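PDB 4QIT: nitronate monooxygenase family protein, which uses FMN and molecular oxygen to oxidise alkyl nitronates, with the toxin propionate 3-nitronate as its best and presumed physiological substrate. Local coordinates for residues V276-R281 with Y305-Y309; G141-R145 with E172-A176; L99-A105 with A314-A319; L205-R209 with E236-S240. The protein carries 1 engineered substitution. All blocks are in the same frame, centred on the assembly; numbering follows the deposited sequence.

Contact 1: residues V276-R281 with Y305-Y309; sequences VTMSGR and YPFVY
Tyr305 packs against Arg281 where the loop joining strands 273-275 and 283-285 of the small antiparallel sheet meets the start of helix 307-320. Pro306, after a cis peptide bond, is the N-cap of that helix. The aromatic contacts come first. Arg281 CD sits over the centre of the Tyr305 ring, 3.8 Å from the centroid, a CH-pi contact. Pro306 CB covers the opposite face, so the ring is sandwiched. The guanidinium lies further out, with its NH1 bonded to Val192 O. Ser279 O lies at the ring edge, 3.3 Å from Tyr305 CD1. The Tyr305 side chain is about 5 Å from the bound nitroethane, which places the sandwich close to the substrate pocket.

The Val308 methyl CG1 packs on the loop backbone, 3.6 Å from Gly280 N. The apolar pair is Met278 and Tyr309. They run side by side, with Met278 CG 3.9 Å from Tyr309 CE1.

Polar links across the contact are slight. Tyr309 N gives a weak hydrogen bond to Ser279 O at 3.4 Å. Within the loop, Ser279 makes an ST turn. Ser279 OG lies between the backbone N and carbonyl carbon (chi1 72°) and accepts from Arg281 N at 3.1 Å.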
loop_
_atom_site.group_PDB
_atom_site.type_symbol
_atom_site.label_atom_id
_atom_site.label_comp_id
_atom_site.label_asym_id
_atom_site.label_seq_id
_atom_site.Cartn_x
_atom_site.Cartn_y
_atom_site.Cartn_z
ATOM N N VAL A 276 -10.658 -8.946 -8.872
ATOM C CA VAL A 276 -12.045 -9.174 -8.481
ATOM C C VAL A 276 -12.678 -10.308 -9.281
ATOM O O VAL A 276 -13.783 -10.738 -8.966
ATOM C CB VAL A 276 -12.935 -7.922 -8.653
ATOM C CG1 VAL A 276 -12.401 -6.775 -7.824
ATOM C CG2 VAL A 276 -13.076 -7.544 -10.136
ATOM N N THR A 277 -11.983 -10.796 -10.304
ATOM C CA THR A 277 -12.586 -11.783 -11.209
ATOM C C THR A 277 -12.514 -13.223 -10.690
ATOM O O THR A 277 -13.235 -14.103 -11.171
ATOM C CB THR A 277 -11.999 -11.687 -12.631
ATOM O OG1 THR A 277 -10.569 -11.674 -12.562
ATOM C CG2 THR A 277 -12.484 -10.407 -13.316
ATOM N N MET A 278 -11.653 -13.465 -9.711
ATOM C CA MET A 278 -11.570 -14.773 -9.069
ATOM C C MET A 278 -12.801 -15.075 -8.212
ATOM O O MET A 278 -13.392 -16.152 -8.312
ATOM C CB MET A 278 -10.296 -14.855 -8.209
ATOM C CG MET A 278 -10.056 -16.210 -7.537
ATOM S SD MET A 278 -9.161 -17.398 -8.555
ATOM C CE MET A 278 -7.553 -16.602 -8.636
ATOM N N SER A 279 -13.201 -14.130 -7.368
ATOM C CA SER A 279 -14.209 -14.434 -6.363
ATOM C C SER A 279 -15.388 -13.480 -6.365
ATOM O O SER A 279 -16.404 -13.759 -5.736
ATOM C CB SER A 279 -13.576 -14.401 -4.980
ATOM O OG SER A 279 -13.293 -13.058 -4.620
ATOM N N GLY A 280 -15.231 -12.335 -7.027
ATOM C CA GLY A 280 -16.231 -11.284 -6.998
ATOM C C GLY A 280 -15.934 -10.204 -5.969
ATOM O O GLY A 280 -16.657 -9.208 -5.878
ATOM N N ARG A 281 -14.869 -10.403 -5.194
ATOM C CA ARG A 281 -14.412 -9.414 -4.212
ATOM C C ARG A 281 -12.906 -9.268 -4.360
ATOM O O ARG A 281 -12.197 -10.259 -4.571
ATOM C CB ARG A 281 -14.736 -9.855 -2.778
ATOM C CG ARG A 281 -15.819 -9.017 -2.084
ATOM C CD ARG A 281 -16.021 -9.501 -0.655
ATOM N NE ARG A 281 -16.892 -8.629 0.136
ATOM C CZ ARG A 281 -16.483 -7.526 0.758
ATOM N NH1 ARG A 281 -15.223 -7.135 0.658
ATOM N NH2 ARG A 281 -17.346 -6.802 1.470
ATOM N N TYR A 305 -20.530 -11.306 -5.117
ATOM C CA TYR A 305 -19.838 -12.237 -4.241
ATOM C C TYR A 305 -20.892 -12.968 -3.394
ATOM O O TYR A 305 -21.834 -12.349 -2.921
ATOM C CB TYR A 305 -18.899 -11.433 -3.342
ATOM C CG TYR A 305 -18.141 -12.247 -2.324
ATOM C CD1 TYR A 305 -16.930 -12.857 -2.643
ATOM C CD2 TYR A 305 -18.629 -12.389 -1.031
ATOM C CE1 TYR A 305 -16.229 -13.604 -1.694
ATOM C CE2 TYR A 305 -17.950 -13.134 -0.082
ATOM C CZ TYR A 305 -16.752 -13.734 -0.416
ATOM O OH TYR A 305 -16.083 -14.463 0.549
ATOM N N PRO A 306 -20.737 -14.285 -3.181
ATOM C CA PRO A 306 -19.637 -15.153 -3.593
ATOM C C PRO A 306 -19.987 -16.051 -4.795
ATOM O O PRO A 306 -19.288 -17.046 -5.051
ATOM C CB PRO A 306 -19.444 -16.018 -2.345
ATOM C CG PRO A 306 -20.873 -16.266 -1.895
ATOM C CD PRO A 306 -21.644 -14.991 -2.251
ATOM N N PHE A 307 -21.058 -15.718 -5.519
ATOM C CA PHE A 307 -21.456 -16.499 -6.684
ATOM C C PHE A 307 -20.339 -16.598 -7.712
ATOM O O PHE A 307 -20.160 -17.645 -8.339
ATOM C CB PHE A 307 -22.733 -15.919 -7.322
ATOM C CG PHE A 307 -23.904 -15.861 -6.382
ATOM C CD1 PHE A 307 -24.729 -16.969 -6.213
ATOM C CD2 PHE A 307 -24.181 -14.700 -5.668
ATOM C CE1 PHE A 307 -25.808 -16.918 -5.337
ATOM C CE2 PHE A 307 -25.257 -14.642 -4.794
ATOM C CZ PHE A 307 -26.067 -15.755 -4.628
ATOM N N VAL A 308 -19.598 -15.509 -7.909
ATOM C CA VAL A 308 -18.450 -15.532 -8.813
ATOM C C VAL A 308 -17.457 -16.622 -8.424
ATOM O O VAL A 308 -16.970 -17.360 -9.284
ATOM C CB VAL A 308 -17.739 -14.165 -8.866
ATOM C CG1 VAL A 308 -16.503 -14.225 -9.766
ATOM C CG2 VAL A 308 -18.700 -13.096 -9.352
ATOM N N TYR A 309 -17.166 -16.739 -7.127
ATOM C CA TYR A 309 -16.230 -17.774 -6.687
ATOM C C TYR A 309 -16.741 -19.190 -6.960
ATOM O O TYR A 309 -15.954 -20.087 -7.234
ATOM C CB TYR A 309 -15.833 -17.594 -5.214
ATOM C CG TYR A 309 -14.483 -18.220 -4.893
ATOM C CD1 TYR A 309 -13.439 -18.149 -5.804
ATOM C CD2 TYR A 309 -14.255 -18.868 -3.688
ATOM C CE1 TYR A 309 -12.199 -18.703 -5.531
ATOM C CE2 TYR A 309 -13.008 -19.433 -3.405
ATOM C CZ TYR A 309 -11.989 -19.339 -4.335
ATOM O OH TYR A 309 -10.748 -19.887 -4.081
#

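Contact 2: residues G141-R145 with E172-A176; sequences GAPPR and EAAGA
Arg145 lies along the backbone at the end of helix 165-173, and its side chain can be followed outward over Ala174 and Ala173. The contact begins at Arg145 CA, which makes a CA-H...O contact of 3.6 Å with Ala174 O. Arg145 CB comes next, 4.0 Å from the same Ala174 O. CG turns anti to the backbone N (chi1 168°), which carries the chain along this carbonyl. Arg145 CD comes up to two carbonyls, 3.4 Å from Ala173 O and a little further from Ala174 O. The chain bends at chi2 and chi3, and NE and CZ pass beyond Ala173 O without bonding to it. At the tip, Arg145 NH1 gives a weak hydrogen bond to Ala173 O at 3.3 Å, with a bent angle of 129° at the hydrogen. Arg145 NH1 is also 4.0 Å from Gly175 CA.

These carbonyls belong to a helix C-terminus closed by a Schellman motif. Gly175 leaves the helical path with positive phi, and its N bonds back to Glu172 O. Pro144, just before Arg145, is the N-cap of helix 145-153. The contact therefore joins the start of one barrel helix to the end of the next, on the outside of the TIM barrel. Ala174 O is buried here without a hydrogen-bond partner, and the arginine covers it with carbon atoms.

Deeper in, Ala142 CB meets Ala174 CB at 3.7 Å. Ala142 also rests on Val160 of strand 157-162. Pro143 adds its carbonyl O, 3.8 Å from Ala174 CB.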
loop_
_atom_site.group_PDB
_atom_site.type_symbol
_atom_site.label_atom_id
_atom_site.label_comp_id
_atom_site.label_asym_id
_atom_site.label_seq_id
_atom_site.Cartn_x
_atom_site.Cartn_y
_atom_site.Cartn_z
ATOM N N GLY A 141 -16.991 -7.224 7.554
ATOM C CA GLY A 141 -17.947 -6.418 8.301
ATOM C C GLY A 141 -17.982 -6.814 9.765
ATOM O O GLY A 141 -17.372 -7.813 10.173
ATOM N N ALA A 142 -18.701 -6.032 10.564
ATOM C CA ALA A 142 -18.888 -6.368 11.968
ATOM C C ALA A 142 -20.327 -6.819 12.161
ATOM O O ALA A 142 -21.245 -6.259 11.550
ATOM C CB ALA A 142 -18.589 -5.175 12.846
ATOM N N PRO A 143 -20.537 -7.838 13.001
ATOM C CA PRO A 143 -21.907 -8.237 13.321
ATOM C C PRO A 143 -22.588 -7.151 14.145
ATOM O O PRO A 143 -21.905 -6.262 14.663
ATOM C CB PRO A 143 -21.715 -9.482 14.197
ATOM C CG PRO A 143 -20.322 -9.967 13.893
ATOM C CD PRO A 143 -19.540 -8.725 13.626
ATOM N N PRO A 144 -23.923 -7.217 14.271
ATOM C CA PRO A 144 -24.598 -6.298 15.191
ATOM C C PRO A 144 -24.014 -6.363 16.605
ATOM O O PRO A 144 -23.526 -7.409 17.046
ATOM C CB PRO A 144 -26.041 -6.811 15.195
ATOM C CG PRO A 144 -26.215 -7.445 13.861
ATOM C CD PRO A 144 -24.878 -8.068 13.536
ATOM N N ARG A 145 -24.069 -5.234 17.304
ATOM C CA ARG A 145 -23.530 -5.122 18.655
ATOM C C ARG A 145 -24.050 -6.193 19.614
ATOM O O ARG A 145 -23.292 -6.733 20.424
ATOM C CB ARG A 145 -23.832 -3.730 19.211
ATOM C CG ARG A 145 -23.567 -3.586 20.695
ATOM C CD ARG A 145 -22.390 -2.668 20.955
ATOM N NE ARG A 145 -22.633 -1.800 22.106
ATOM C CZ ARG A 145 -21.808 -0.833 22.495
ATOM N NH1 ARG A 145 -20.688 -0.606 21.822
ATOM N NH2 ARG A 145 -22.104 -0.090 23.554
ATOM N N GLU A 172 -15.390 -0.387 16.458
ATOM C CA GLU A 172 -15.503 0.137 17.813
ATOM C C GLU A 172 -16.961 0.175 18.240
ATOM O O GLU A 172 -17.293 -0.243 19.349
ATOM C CB GLU A 172 -14.884 1.535 17.916
ATOM C CG GLU A 172 -13.377 1.554 17.769
ATOM C CD GLU A 172 -12.821 2.958 17.606
ATOM O OE1 GLU A 172 -11.589 3.089 17.431
ATOM O OE2 GLU A 172 -13.613 3.929 17.645
ATOM N N ALA A 173 -17.828 0.649 17.350
ATOM C CA ALA A 173 -19.256 0.758 17.662
ATOM C C ALA A 173 -19.934 -0.604 17.840
ATOM O O ALA A 173 -20.958 -0.718 18.523
ATOM C CB ALA A 173 -19.975 1.577 16.596
ATOM N N ALA A 174 -19.362 -1.635 17.221
ATOM C CA ALA A 174 -19.867 -2.997 17.339
ATOM C C ALA A 174 -19.468 -3.620 18.675
ATOM O O ALA A 174 -19.987 -4.671 19.064
ATOM C CB ALA A 174 -19.349 -3.847 16.181
ATOM N N GLY A 175 -18.530 -2.981 19.365
ATOM C CA GLY A 175 -18.119 -3.438 20.681
ATOM C C GLY A 175 -17.004 -4.472 20.706
ATOM O O GLY A 175 -16.785 -5.115 21.734
ATOM N N ALA A 176 -16.285 -4.625 19.593
ATOM C CA ALA A 176 -15.224 -5.632 19.507
ATOM C C ALA A 176 -14.096 -5.392 20.511
ATOM O O ALA A 176 -13.878 -4.260 20.962
ATOM C CB ALA A 176 -14.663 -5.695 18.083
#

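Contact 3: residues L99-A105 with A314-A319; sequences LFAEFGA and ALQTAA
Two helices of the region around the barrel, 86-101 and 307-320, pack together where the first ends in a Schellman motif. Gly104 is its C-prime residue. Phe100 O accepts from both Phe103 N and Ala105 N, which reach it from opposite faces of its plane.

Leu315 fits between Leu99 and the Phe100 ring. Its CG is anti to the backbone N (chi1 -179°), and its two methyls part. Leu315 CD1 sits over the centre of the Phe100 ring, 3.9 Å from the centroid. Leu315 CD2 meets Leu99 CB at 3.8 Å. Ala314 CB lies in the plane of the Phe100 ring, at its edge, 3.9 Å from Phe100 CE1.

Phe103 takes the next turn of the partner helix. Ala319 CA is over the Phe103 ring centre, 3.8 Å from the centroid, and Glu102 CB lies over the opposite face toward the rim. Ala105 CB touches Ala318 CB at 3.8 Å.

One water spans the backbones, donating to Phe103 O and to Ala318 O at 2.8 Å each. With no direct hydrogen bond between the segments, the pairing rests on CH-pi and methyl packing. The water gives the two carbonyls a shared donor at the side of the apolar patch.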
loop_
_atom_site.group_PDB
_atom_site.type_symbol
_atom_site.label_atom_id
_atom_site.label_comp_id
_atom_site.label_asym_id
_atom_site.label_seq_id
_atom_site.Cartn_x
_atom_site.Cartn_y
_atom_site.Cartn_z
ATOM N N LEU A 99 -13.043 -21.166 -21.637
ATOM C CA LEU A 99 -12.076 -21.642 -20.649
ATOM C C LEU A 99 -12.405 -23.062 -20.176
ATOM O O LEU A 99 -11.516 -23.920 -20.059
ATOM C CB LEU A 99 -12.005 -20.676 -19.464
ATOM C CG LEU A 99 -11.601 -19.252 -19.840
ATOM C CD1 LEU A 99 -11.723 -18.315 -18.640
ATOM C CD2 LEU A 99 -10.189 -19.232 -20.420
ATOM N N PHE A 100 -13.680 -23.316 -19.908
ATOM C CA PHE A 100 -14.100 -24.658 -19.524
ATOM C C PHE A 100 -13.833 -25.631 -20.665
ATOM O O PHE A 100 -13.390 -26.764 -20.437
ATOM C CB PHE A 100 -15.588 -24.675 -19.160
ATOM C CG PHE A 100 -15.894 -24.141 -17.783
ATOM C CD1 PHE A 100 -15.882 -24.985 -16.684
ATOM C CD2 PHE A 100 -16.207 -22.798 -17.591
ATOM C CE1 PHE A 100 -16.177 -24.506 -15.422
ATOM C CE2 PHE A 100 -16.493 -22.309 -16.320
ATOM C CZ PHE A 100 -16.478 -23.163 -15.239
ATOM N N ALA A 101 -14.080 -25.174 -21.893
ATOM C CA ALA A 101 -13.948 -26.025 -23.078
ATOM C C ALA A 101 -12.505 -26.464 -23.331
ATOM O O ALA A 101 -12.272 -27.543 -23.885
ATOM C CB ALA A 101 -14.531 -25.325 -24.310
ATOM N N GLU A 102 -11.540 -25.639 -22.925
ATOM C CA GLU A 102 -10.123 -26.011 -22.997
ATOM C C GLU A 102 -9.843 -27.329 -22.278
ATOM O O GLU A 102 -8.900 -28.061 -22.612
ATOM C CB GLU A 102 -9.251 -24.929 -22.349
ATOM C CG GLU A 102 -9.055 -23.665 -23.160
ATOM C CD GLU A 102 -7.982 -22.766 -22.562
ATOM O OE1 GLU A 102 -8.139 -21.530 -22.629
ATOM O OE2 GLU A 102 -6.979 -23.306 -22.045
ATOM N N PHE A 103 -10.656 -27.610 -21.265
ATOM C CA PHE A 103 -10.458 -28.777 -20.421
ATOM C C PHE A 103 -11.553 -29.809 -20.627
ATOM O O PHE A 103 -11.738 -30.708 -19.803
ATOM C CB PHE A 103 -10.366 -28.323 -18.969
ATOM C CG PHE A 103 -9.323 -27.274 -18.763
ATOM C CD1 PHE A 103 -7.980 -27.601 -18.899
ATOM C CD2 PHE A 103 -9.672 -25.959 -18.484
ATOM C CE1 PHE A 103 -6.988 -26.647 -18.744
ATOM C CE2 PHE A 103 -8.689 -24.991 -18.324
ATOM C CZ PHE A 103 -7.345 -25.332 -18.454
ATOM N N GLY A 104 -12.267 -29.667 -21.740
ATOM C CA GLY A 104 -13.262 -30.644 -22.151
ATOM C C GLY A 104 -14.506 -30.581 -21.297
ATOM O O GLY A 104 -15.276 -31.540 -21.222
ATOM N N ALA A 105 -14.701 -29.441 -20.643
ATOM C CA ALA A 105 -15.785 -29.306 -19.685
ATOM C C ALA A 105 -16.792 -28.249 -20.126
ATOM O O ALA A 105 -16.530 -27.446 -21.026
ATOM C CB ALA A 105 -15.230 -28.975 -18.305
ATOM N N ALA A 314 -15.621 -24.103 -10.034
ATOM C CA ALA A 314 -15.938 -25.069 -11.077
ATOM C C ALA A 314 -14.857 -25.112 -12.160
ATOM O O ALA A 314 -14.469 -26.187 -12.608
ATOM C CB ALA A 314 -17.294 -24.761 -11.691
ATOM N N LEU A 315 -14.360 -23.946 -12.572
ATOM C CA LEU A 315 -13.314 -23.896 -13.586
ATOM C C LEU A 315 -12.005 -24.468 -13.045
ATOM O O LEU A 315 -11.308 -25.198 -13.738
ATOM C CB LEU A 315 -13.141 -22.460 -14.102
ATOM C CG LEU A 315 -12.081 -22.260 -15.183
ATOM C CD1 LEU A 315 -12.313 -23.185 -16.384
ATOM C CD2 LEU A 315 -12.037 -20.802 -15.623
ATOM N N GLN A 316 -11.691 -24.143 -11.794
ATOM C CA GLN A 316 -10.518 -24.689 -11.131
ATOM C C GLN A 316 -10.564 -26.210 -11.113
ATOM O O GLN A 316 -9.544 -26.873 -11.318
ATOM C CB GLN A 316 -10.415 -24.141 -9.701
ATOM C CG GLN A 316 -9.991 -22.671 -9.659
ATOM C CD GLN A 316 -10.084 -22.082 -8.265
ATOM O OE1 GLN A 316 -10.779 -22.616 -7.397
ATOM N NE2 GLN A 316 -9.375 -20.980 -8.037
ATOM N N THR A 317 -11.755 -26.754 -10.869
ATOM C CA THR A 317 -11.939 -28.201 -10.787
ATOM C C THR A 317 -11.691 -28.828 -12.150
ATOM O O THR A 317 -11.015 -29.853 -12.257
ATOM C CB THR A 317 -13.346 -28.547 -10.269
ATOM O OG1 THR A 317 -13.498 -28.056 -8.930
ATOM C CG2 THR A 317 -13.573 -30.050 -10.255
ATOM N N ALA A 318 -12.211 -28.197 -13.194
ATOM C CA ALA A 318 -12.032 -28.705 -14.546
ATOM C C ALA A 318 -10.562 -28.629 -14.960
ATOM O O ALA A 318 -10.037 -29.540 -15.600
ATOM C CB ALA A 318 -12.904 -27.939 -15.511
ATOM N N ALA A 319 -9.889 -27.540 -14.592
ATOM C CA ALA A 319 -8.485 -27.387 -14.942
ATOM C C ALA A 319 -7.633 -28.400 -14.191
ATOM O O ALA A 319 -6.741 -29.023 -14.779
ATOM C CB ALA A 319 -8.004 -25.948 -14.658
HETATM O O HOH W 1 -11.834 -31.172 -17.071
#

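Contact 4: residues L205-R209 with E236-S240; sequences LALVR and ELGAS
Leu205 begins the contact with Leu237. Leu205 CG is 4.1 Å from Leu237 CD1, and the two side chains cross at about a right angle. Leu237 CD1 also lies 3.8 Å from Leu205 O, so the methyl rests partly on the helix backbone. One turn on, Val208 turns CG1 to the other segment. Val208 CG1 touches Leu237 CB at 3.8 Å and Ala239 CB at 3.9 Å.

Arg209 supplies the polar link. Its chain bends at chi2 (85°), bringing Arg209 CD within 3.5 Å of Leu237 O and Arg209 NH2 to 3.0 Å from the same oxygen. The NH2 hydrogen bond is bent, 139° at the hydrogen. The nitrogen stands above the carbonyl plane, 46° out of it. NE of Arg209 forms a salt bridge with Asp227 of the second subunit, so one guanidinium serves both the helix end and the dimer interface. Gly238, with positive phi, makes the Schellman turn after helix 228-236.

The contact lies among the outer helices of the TIM barrel. Helix 204-212 packs on the turn between helix 228-236 and strand 241-244. Val208 and Ala239 both rest on Ala221 of the intervening strand 219-222, while the second subunit packs against Leu205 and Leu237.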
loop_
_atom_site.group_PDB
_atom_site.type_symbol
_atom_site.label_atom_id
_atom_site.label_comp_id
_atom_site.label_asym_id
_atom_site.label_seq_id
_atom_site.Cartn_x
_atom_site.Cartn_y
_atom_site.Cartn_z
ATOM N N LEU A 205 1.767 0.525 7.016
ATOM C CA LEU A 205 2.500 1.477 7.840
ATOM C C LEU A 205 1.626 2.680 8.183
ATOM O O LEU A 205 1.629 3.142 9.328
ATOM C CB LEU A 205 3.786 1.908 7.147
ATOM C CG LEU A 205 4.623 2.905 7.951
ATOM C CD1 LEU A 205 6.077 2.464 7.993
ATOM C CD2 LEU A 205 4.476 4.292 7.328
ATOM N N ALA A 206 0.864 3.181 7.213
ATOM C CA ALA A 206 -0.042 4.292 7.512
ATOM C C ALA A 206 -1.239 3.821 8.331
ATOM O O ALA A 206 -1.605 4.459 9.332
ATOM C CB ALA A 206 -0.521 4.981 6.233
ATOM N N LEU A 207 -1.858 2.712 7.929
ATOM C CA LEU A 207 -3.089 2.272 8.590
ATOM C C LEU A 207 -2.886 1.953 10.065
ATOM O O LEU A 207 -3.684 2.375 10.910
ATOM C CB LEU A 207 -3.701 1.060 7.886
ATOM C CG LEU A 207 -5.049 0.603 8.443
ATOM C CD1 LEU A 207 -6.140 1.665 8.270
ATOM C CD2 LEU A 207 -5.486 -0.693 7.788
ATOM N N VAL A 208 -1.834 1.209 10.386
ATOM C CA VAL A 208 -1.577 0.845 11.777
ATOM C C VAL A 208 -1.335 2.084 12.640
ATOM O O VAL A 208 -1.885 2.200 13.738
ATOM C CB VAL A 208 -0.392 -0.131 11.891
ATOM C CG1 VAL A 208 -0.043 -0.400 13.352
ATOM C CG2 VAL A 208 -0.747 -1.436 11.211
ATOM N N ARG A 209 -0.542 3.019 12.133
ATOM C CA ARG A 209 -0.267 4.244 12.873
ATOM C C ARG A 209 -1.537 5.060 13.089
ATOM O O ARG A 209 -1.767 5.586 14.180
ATOM C CB ARG A 209 0.783 5.085 12.157
ATOM C CG ARG A 209 1.212 6.282 12.984
ATOM C CD ARG A 209 2.317 5.923 13.985
ATOM N NE ARG A 209 2.436 6.961 15.002
ATOM C CZ ARG A 209 1.898 6.883 16.214
ATOM N NH1 ARG A 209 2.053 7.892 17.062
ATOM N NH2 ARG A 209 1.219 5.796 16.589
ATOM N N GLU A 236 6.387 -0.615 16.884
ATOM C CA GLU A 236 6.786 0.785 16.926
ATOM C C GLU A 236 5.656 1.701 16.468
ATOM O O GLU A 236 5.504 2.820 16.973
ATOM C CB GLU A 236 8.046 1.030 16.085
ATOM C CG GLU A 236 9.330 0.477 16.720
ATOM C CD GLU A 236 9.744 1.216 17.982
ATOM O OE1 GLU A 236 9.180 2.291 18.264
ATOM O OE2 GLU A 236 10.654 0.724 18.686
ATOM N N LEU A 237 4.841 1.224 15.528
ATOM C CA LEU A 237 3.741 2.037 14.994
ATOM C C LEU A 237 2.570 2.138 15.972
ATOM O O LEU A 237 1.665 2.955 15.789
ATOM C CB LEU A 237 3.258 1.479 13.657
ATOM C CG LEU A 237 4.287 1.566 12.533
ATOM C CD1 LEU A 237 3.786 0.780 11.324
ATOM C CD2 LEU A 237 4.565 3.015 12.155
ATOM N N GLY A 238 2.595 1.299 17.003
ATOM C CA GLY A 238 1.566 1.301 18.022
ATOM C C GLY A 238 0.687 0.065 18.058
ATOM O O GLY A 238 -0.267 0.028 18.821
ATOM N N ALA A 239 0.983 -0.947 17.243
ATOM C CA ALA A 239 0.174 -2.162 17.253
ATOM C C ALA A 239 0.354 -2.909 18.569
ATOM O O ALA A 239 1.393 -2.793 19.220
ATOM C CB ALA A 239 0.552 -3.074 16.084
ATOM N N SER A 240 -0.656 -3.689 18.933
ATOM C CA SER A 240 -0.584 -4.549 20.110
ATOM C C SER A 240 -0.235 -5.987 19.759
ATOM O O SER A 240 0.080 -6.781 20.648
ATOM C CB SER A 240 -1.913 -4.534 20.860
ATOM O OG SER A 240 -2.216 -3.225 21.312
#

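How the contacts relate
Contacts 1 and 4 are buried, whereas contacts 2 and 3 are partly so. Contact 1 lies close to the bound nitroethane. Contact 3 is away from the annotated sites, yet contacts 1 and 3 both use helix 307-320, and Met278 of contact 1 packs on Gln316 of contact 3. Their centres are about 17 Å apart. Contacts 2 and 4 each involve a helix-end Schellman turn and an arginine reaching a backbone carbonyl. In contact 2 that bond is weak and the arginine exposed; in contact 4 the arginine also serves the subunit interface. Contact 3 has no direct hydrogen bond between its segments. It closes a long loop that holds the other three, and lies opposite contacts 2 and 4 across the chain centre.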